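Local coordinates for N-terminal acetyltransferase-like protein (Chaetomium thermophilum, PDB 5NNP) that is probably the TPR-repeat auxiliary subunit of an N-terminal acetyltransferase, a helical scaffold for the complex that acetylates protein N termini, at residues T8-H20 against A32-T46. Residues are numbered along the deposited sequence; the frame is centred on the assembly and turned at random.
Sequences TREANLFRTVIRH and AAEQILKKNPKHGDT
A TPR-like helical hairpin opens the chain, and L13 of its first helix, 9-22, is the knob that enters the second, 26-37, settling among A32, A33, Q35 and I36. The short segments 9-20 and 32-37 run antiparallel at 149°, their axes 9.1 Å apart. With CG anti to the backbone N (chi1 -160°), L13 brings CD1 over the middle of the second helix, 3.6 Å from A32 CB, and the same methyl meets I36 CG1. One turn on, V17 CG2 lies 4.0 Å from A32 CB and also touches A33 CB, so that the valine methyl rests on two small side chains. I36 reaches back with CD1, which packs against the backbone N and CB of F14.

F14 ties this pair to the next helix, 44-55, as expected where successive TPR helices stack: its ring also touches M49. Set opposite the backbone N (chi1 -177°), CG carries the ring to the first turn of that helix, where D45 O sits at the ring edge, in plane, 3.5 Å from CE1, and CZ rests on D45 CB. T46 OG1 approaches the same edge at CD1. H43 caps this helix, its ND1 accepting from T46 N at 3.3 Å in the plane of the imidazole, while the D45 carboxylate turns to the S77 hydroxyl.

Near the N-terminal end of the first helix, E10 and K39 make a long salt bridge, OE1 to NZ 3.8 Å; the lysine, bent at chi3, also lays CE and NZ against E10 CG. Cut back to an alanine, E10 would lose carboxylate and CG alike, which would probably leave the K39 ammonium without this acidic mate and the end of the lysine chain freer to swing. Farther along the first helix, T16 OG1 donates to L13 O at 2.7 Å, from somewhat outside the carbonyl plane.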
loop_
_atom_site.group_PDB
_atom_site.type_symbol
_atom_site.label_atom_id
_atom_site.label_comp_id
_atom_site.label_asym_id
_atom_site.label_seq_id
_atom_site.Cartn_x
_atom_site.Cartn_y
_atom_site.Cartn_z
ATOM N N THR A 8 -22.961 -22.499 46.587
ATOM C CA THR A 8 -23.718 -21.272 46.342
ATOM C C THR A 8 -22.933 -20.016 46.718
ATOM O O THR A 8 -23.124 -18.959 46.114
ATOM C CB THR A 8 -25.071 -21.255 47.113
ATOM O OG1 THR A 8 -25.732 -20.000 46.904
ATOM C CG2 THR A 8 -24.859 -21.453 48.605
ATOM N N ARG A 9 -22.067 -20.118 47.724
ATOM C CA ARG A 9 -21.192 -19.003 48.067
ATOM C C ARG A 9 -20.039 -18.944 47.075
ATOM O O ARG A 9 -19.551 -17.864 46.732
ATOM C CB ARG A 9 -20.667 -19.133 49.493
ATOM C CG ARG A 9 -21.764 -19.135 50.552
ATOM C CD ARG A 9 -22.763 -17.994 50.334
ATOM N NE ARG A 9 -23.808 -17.963 51.357
ATOM C CZ ARG A 9 -23.863 -17.084 52.358
ATOM N NH1 ARG A 9 -22.935 -16.144 52.475
ATOM N NH2 ARG A 9 -24.852 -17.138 53.239
ATOM N N GLU A 10 -19.610 -20.114 46.612
ATOM C CA GLU A 10 -18.607 -20.187 45.558
ATOM C C GLU A 10 -19.223 -19.705 44.254
ATOM O O GLU A 10 -18.551 -19.087 43.427
ATOM C CB GLU A 10 -18.077 -21.610 45.395
ATOM C CG GLU A 10 -17.634 -22.273 46.679
ATOM C CD GLU A 10 -18.254 -23.640 46.843
ATOM O OE1 GLU A 10 -17.498 -24.631 46.951
ATOM O OE2 GLU A 10 -19.502 -23.720 46.858
ATOM N N ALA A 11 -20.509 -20.001 44.084
ATOM C CA ALA A 11 -21.251 -19.593 42.897
ATOM C C ALA A 11 -21.204 -18.078 42.736
ATOM O O ALA A 11 -20.914 -17.569 41.652
ATOM C CB ALA A 11 -22.687 -20.080 42.976
ATOM N N ASN A 12 -21.477 -17.365 43.827
ATOM C CA ASN A 12 -21.386 -15.909 43.834
ATOM C C ASN A 12 -19.932 -15.433 43.848
ATOM O O ASN A 12 -19.623 -14.335 43.383
ATOM C CB ASN A 12 -22.142 -15.330 45.036
ATOM C CG ASN A 12 -23.634 -15.603 44.974
ATOM O OD1 ASN A 12 -24.379 -14.887 44.304
ATOM N ND2 ASN A 12 -24.076 -16.642 45.675
ATOM N N LEU A 13 -19.043 -16.263 44.385
ATOM C CA LEU A 13 -17.620 -15.943 44.432
ATOM C C LEU A 13 -17.004 -16.010 43.021
ATOM O O LEU A 13 -16.107 -15.229 42.676
ATOM C CB LEU A 13 -16.903 -16.892 45.399
ATOM C CG LEU A 13 -15.539 -16.507 45.984
ATOM C CD1 LEU A 13 -14.482 -16.442 44.899
ATOM C CD2 LEU A 13 -15.602 -15.201 46.746
ATOM N N PHE A 14 -17.502 -16.939 42.208
ATOM C CA PHE A 14 -17.091 -17.039 40.814
ATOM C C PHE A 14 -17.426 -15.751 40.057
ATOM O O PHE A 14 -16.655 -15.299 39.210
ATOM C CB PHE A 14 -17.760 -18.243 40.147
ATOM C CG PHE A 14 -17.341 -18.459 38.712
ATOM C CD1 PHE A 14 -16.126 -19.057 38.413
ATOM C CD2 PHE A 14 -18.168 -18.070 37.663
ATOM C CE1 PHE A 14 -15.743 -19.253 37.103
ATOM C CE2 PHE A 14 -17.789 -18.266 36.350
ATOM C CZ PHE A 14 -16.576 -18.858 36.071
ATOM N N ARG A 15 -18.573 -15.160 40.380
ATOM C CA ARG A 15 -18.998 -13.900 39.774
ATOM C C ARG A 15 -18.079 -12.741 40.160
ATOM O O ARG A 15 -17.863 -11.818 39.368
ATOM C CB ARG A 15 -20.441 -13.568 40.175
ATOM C CG ARG A 15 -21.502 -14.403 39.469
ATOM C CD ARG A 15 -22.914 -13.956 39.840
ATOM N NE ARG A 15 -23.937 -14.847 39.295
ATOM C CZ ARG A 15 -24.559 -15.794 39.993
ATOM N NH1 ARG A 15 -24.275 -15.975 41.278
ATOM N NH2 ARG A 15 -25.473 -16.556 39.408
ATOM N N THR A 16 -17.543 -12.784 41.377
ATOM C CA THR A 16 -16.685 -11.702 41.853
ATOM C C THR A 16 -15.278 -11.862 41.273
ATOM O O THR A 16 -14.442 -10.968 41.389
ATOM C CB THR A 16 -16.631 -11.634 43.405
ATOM O OG1 THR A 16 -16.011 -12.813 43.927
ATOM C CG2 THR A 16 -18.032 -11.512 43.991
ATOM N N VAL A 17 -15.027 -12.997 40.631
ATOM C CA VAL A 17 -13.770 -13.203 39.919
ATOM C C VAL A 17 -13.809 -12.541 38.546
ATOM O O VAL A 17 -12.812 -11.972 38.089
ATOM C CB VAL A 17 -13.461 -14.691 39.748
ATOM C CG1 VAL A 17 -12.198 -14.876 38.911
ATOM C CG2 VAL A 17 -13.334 -15.356 41.113
ATOM N N ILE A 18 -14.970 -12.635 37.896
ATOM C CA ILE A 18 -15.235 -11.955 36.630
ATOM C C ILE A 18 -15.317 -10.440 36.841
ATOM O O ILE A 18 -14.750 -9.666 36.062
ATOM C CB ILE A 18 -16.548 -12.462 35.982
ATOM C CG1 ILE A 18 -16.541 -13.988 35.881
ATOM C CG2 ILE A 18 -16.745 -11.851 34.600
ATOM C CD1 ILE A 18 -17.769 -14.562 35.217
ATOM N N ARG A 19 -16.016 -10.018 37.897
ATOM C CA ARG A 19 -16.103 -8.598 38.226
ATOM C C ARG A 19 -14.718 -8.010 38.480
ATOM O O ARG A 19 -14.402 -6.919 38.008
ATOM C CB ARG A 19 -16.995 -8.362 39.448
ATOM C CG ARG A 19 -18.486 -8.401 39.153
ATOM C CD ARG A 19 -19.281 -7.687 40.233
ATOM N NE ARG A 19 -19.036 -8.248 41.558
ATOM C CZ ARG A 19 -18.202 -7.725 42.453
ATOM N NH1 ARG A 19 -17.528 -6.617 42.169
ATOM N NH2 ARG A 19 -18.044 -8.309 43.634
ATOM N N HIS A 20 -13.894 -8.737 39.225
ATOM C CA HIS A 20 -12.548 -8.275 39.521
ATOM C C HIS A 20 -11.674 -8.320 38.281
ATOM O O HIS A 20 -10.670 -7.623 38.195
ATOM C CB HIS A 20 -11.927 -9.110 40.638
ATOM C CG HIS A 20 -12.501 -8.820 41.991
ATOM N ND1 HIS A 20 -12.917 -7.562 42.371
ATOM C CD2 HIS A 20 -12.725 -9.628 43.054
ATOM C CE1 HIS A 20 -13.375 -7.608 43.609
ATOM N NE2 HIS A 20 -13.272 -8.849 44.047
ATOM N N ALA A 32 -9.581 -14.387 45.257
ATOM C CA ALA A 32 -10.946 -14.891 45.282
ATOM C C ALA A 32 -11.026 -16.273 44.650
ATOM O O ALA A 32 -11.574 -17.201 45.243
ATOM C CB ALA A 32 -11.880 -13.929 44.565
ATOM N N ALA A 33 -10.476 -16.405 43.446
ATOM C CA ALA A 33 -10.479 -17.683 42.732
ATOM C C ALA A 33 -9.735 -18.768 43.504
ATOM O O ALA A 33 -10.143 -19.927 43.508
ATOM C CB ALA A 33 -9.874 -17.524 41.343
ATOM N N GLU A 34 -8.647 -18.389 44.165
ATOM C CA GLU A 34 -7.864 -19.347 44.936
ATOM C C GLU A 34 -8.666 -19.945 46.082
ATOM O O GLU A 34 -8.367 -21.048 46.537
ATOM C CB GLU A 34 -6.595 -18.699 45.483
ATOM C CG GLU A 34 -5.364 -19.568 45.309
ATOM C CD GLU A 34 -5.092 -19.893 43.847
ATOM O OE1 GLU A 34 -5.564 -19.137 42.969
ATOM O OE2 GLU A 34 -4.410 -20.905 43.574
ATOM N N GLN A 35 -9.682 -19.222 46.546
ATOM C CA GLN A 35 -10.535 -19.732 47.613
ATOM C C GLN A 35 -11.512 -20.798 47.104
ATOM O O GLN A 35 -11.955 -21.656 47.867
ATOM C CB GLN A 35 -11.307 -18.598 48.284
ATOM C CG GLN A 35 -11.892 -19.001 49.631
ATOM C CD GLN A 35 -12.702 -17.899 50.278
ATOM O OE1 GLN A 35 -12.946 -16.855 49.669
ATOM N NE2 GLN A 35 -13.126 -18.124 51.520
ATOM N N ILE A 36 -11.849 -20.744 45.819
ATOM C CA ILE A 36 -12.703 -21.766 45.223
ATOM C C ILE A 36 -11.902 -23.025 44.932
ATOM O O ILE A 36 -12.398 -24.140 45.098
ATOM C CB ILE A 36 -13.351 -21.290 43.909
ATOM C CG1 ILE A 36 -14.045 -19.944 44.101
ATOM C CG2 ILE A 36 -14.331 -22.331 43.387
ATOM C CD1 ILE A 36 -14.761 -19.465 42.863
ATOM N N LEU A 37 -10.660 -22.829 44.494
ATOM C CA LEU A 37 -9.794 -23.922 44.064
ATOM C C LEU A 37 -9.212 -24.721 45.241
ATOM O O LEU A 37 -8.693 -25.825 45.058
ATOM C CB LEU A 37 -8.661 -23.372 43.186
ATOM C CG LEU A 37 -9.039 -22.747 41.835
ATOM C CD1 LEU A 37 -7.836 -22.068 41.175
ATOM C CD2 LEU A 37 -9.657 -23.784 40.900
ATOM N N LYS A 38 -9.298 -24.168 46.446
ATOM C CA LYS A 38 -8.834 -24.877 47.633
ATOM C C LYS A 38 -9.913 -25.843 48.117
ATOM O O LYS A 38 -9.618 -26.821 48.801
ATOM C CB LYS A 38 -8.448 -23.892 48.740
ATOM C CG LYS A 38 -7.747 -24.540 49.923
ATOM C CD LYS A 38 -7.288 -23.511 50.944
ATOM C CE LYS A 38 -6.567 -24.175 52.105
ATOM N NZ LYS A 38 -6.184 -23.188 53.150
ATOM N N LYS A 39 -11.164 -25.562 47.755
ATOM C CA LYS A 39 -12.293 -26.428 48.099
ATOM C C LYS A 39 -12.678 -27.340 46.929
ATOM O O LYS A 39 -12.931 -28.530 47.112
ATOM C CB LYS A 39 -13.506 -25.593 48.534
ATOM C CG LYS A 39 -13.311 -24.822 49.843
ATOM C CD LYS A 39 -14.627 -24.272 50.406
ATOM C CE LYS A 39 -15.308 -23.305 49.442
ATOM N NZ LYS A 39 -16.537 -22.707 50.043
ATOM N N ASN A 40 -12.725 -26.773 45.730
ATOM C CA ASN A 40 -13.020 -27.542 44.529
ATOM C C ASN A 40 -11.918 -27.344 43.488
ATOM O O ASN A 40 -12.096 -26.594 42.527
ATOM C CB ASN A 40 -14.380 -27.131 43.962
ATOM C CG ASN A 40 -14.978 -28.184 43.041
ATOM O OD1 ASN A 40 -14.262 -28.943 42.381
ATOM N ND2 ASN A 40 -16.304 -28.234 42.996
ATOM N N PRO A 41 -10.771 -28.021 43.680
ATOM C CA PRO A 41 -9.560 -27.791 42.877
ATOM C C PRO A 41 -9.681 -28.214 41.410
ATOM O O PRO A 41 -8.889 -27.755 40.591
ATOM C CB PRO A 41 -8.499 -28.629 43.598
ATOM C CG PRO A 41 -9.257 -29.669 44.315
ATOM C CD PRO A 41 -10.555 -29.038 44.721
ATOM N N LYS A 42 -10.644 -29.068 41.080
ATOM C CA LYS A 42 -10.908 -29.384 39.681
ATOM C C LYS A 42 -12.179 -28.691 39.195
ATOM O O LYS A 42 -13.051 -29.319 38.589
ATOM C CB LYS A 42 -11.025 -30.893 39.460
ATOM C CG LYS A 42 -9.702 -31.641 39.460
ATOM C CD LYS A 42 -9.807 -32.921 38.633
ATOM C CE LYS A 42 -8.455 -33.604 38.483
ATOM N NZ LYS A 42 -8.467 -34.631 37.403
ATOM N N HIS A 43 -12.287 -27.395 39.470
ATOM C CA HIS A 43 -13.357 -26.608 38.880
ATOM C C HIS A 43 -12.821 -25.884 37.656
ATOM O O HIS A 43 -12.158 -24.854 37.771
ATOM C CB HIS A 43 -13.944 -25.609 39.878
ATOM C CG HIS A 43 -15.242 -25.018 39.428
ATOM N ND1 HIS A 43 -15.312 -23.946 38.569
ATOM C CD2 HIS A 43 -16.521 -25.371 39.692
ATOM C CE1 HIS A 43 -16.578 -23.655 38.330
ATOM N NE2 HIS A 43 -17.331 -24.504 39.003
ATOM N N GLY A 44 -13.118 -26.440 36.486
ATOM C CA GLY A 44 -12.631 -25.923 35.217
ATOM C C GLY A 44 -12.910 -24.462 34.918
ATOM O O GLY A 44 -12.010 -23.731 34.510
ATOM N N ASP A 45 -14.154 -24.030 35.106
ATOM C CA ASP A 45 -14.521 -22.655 34.789
ATOM C C ASP A 45 -13.657 -21.669 35.557
ATOM O O ASP A 45 -13.253 -20.641 35.016
ATOM C CB ASP A 45 -15.996 -22.408 35.087
ATOM C CG ASP A 45 -16.909 -23.135 34.129
ATOM O OD1 ASP A 45 -16.411 -24.027 33.416
ATOM O OD2 ASP A 45 -18.119 -22.823 34.095
ATOM N N THR A 46 -13.355 -21.996 36.809
ATOM C CA THR A 46 -12.525 -21.131 37.633
ATOM C C THR A 46 -11.060 -21.143 37.177
ATOM O O THR A 46 -10.398 -20.105 37.168
ATOM C CB THR A 46 -12.619 -21.530 39.119
ATOM O OG1 THR A 46 -13.971 -21.371 39.566
ATOM C CG2 THR A 46 -11.707 -20.654 39.975
#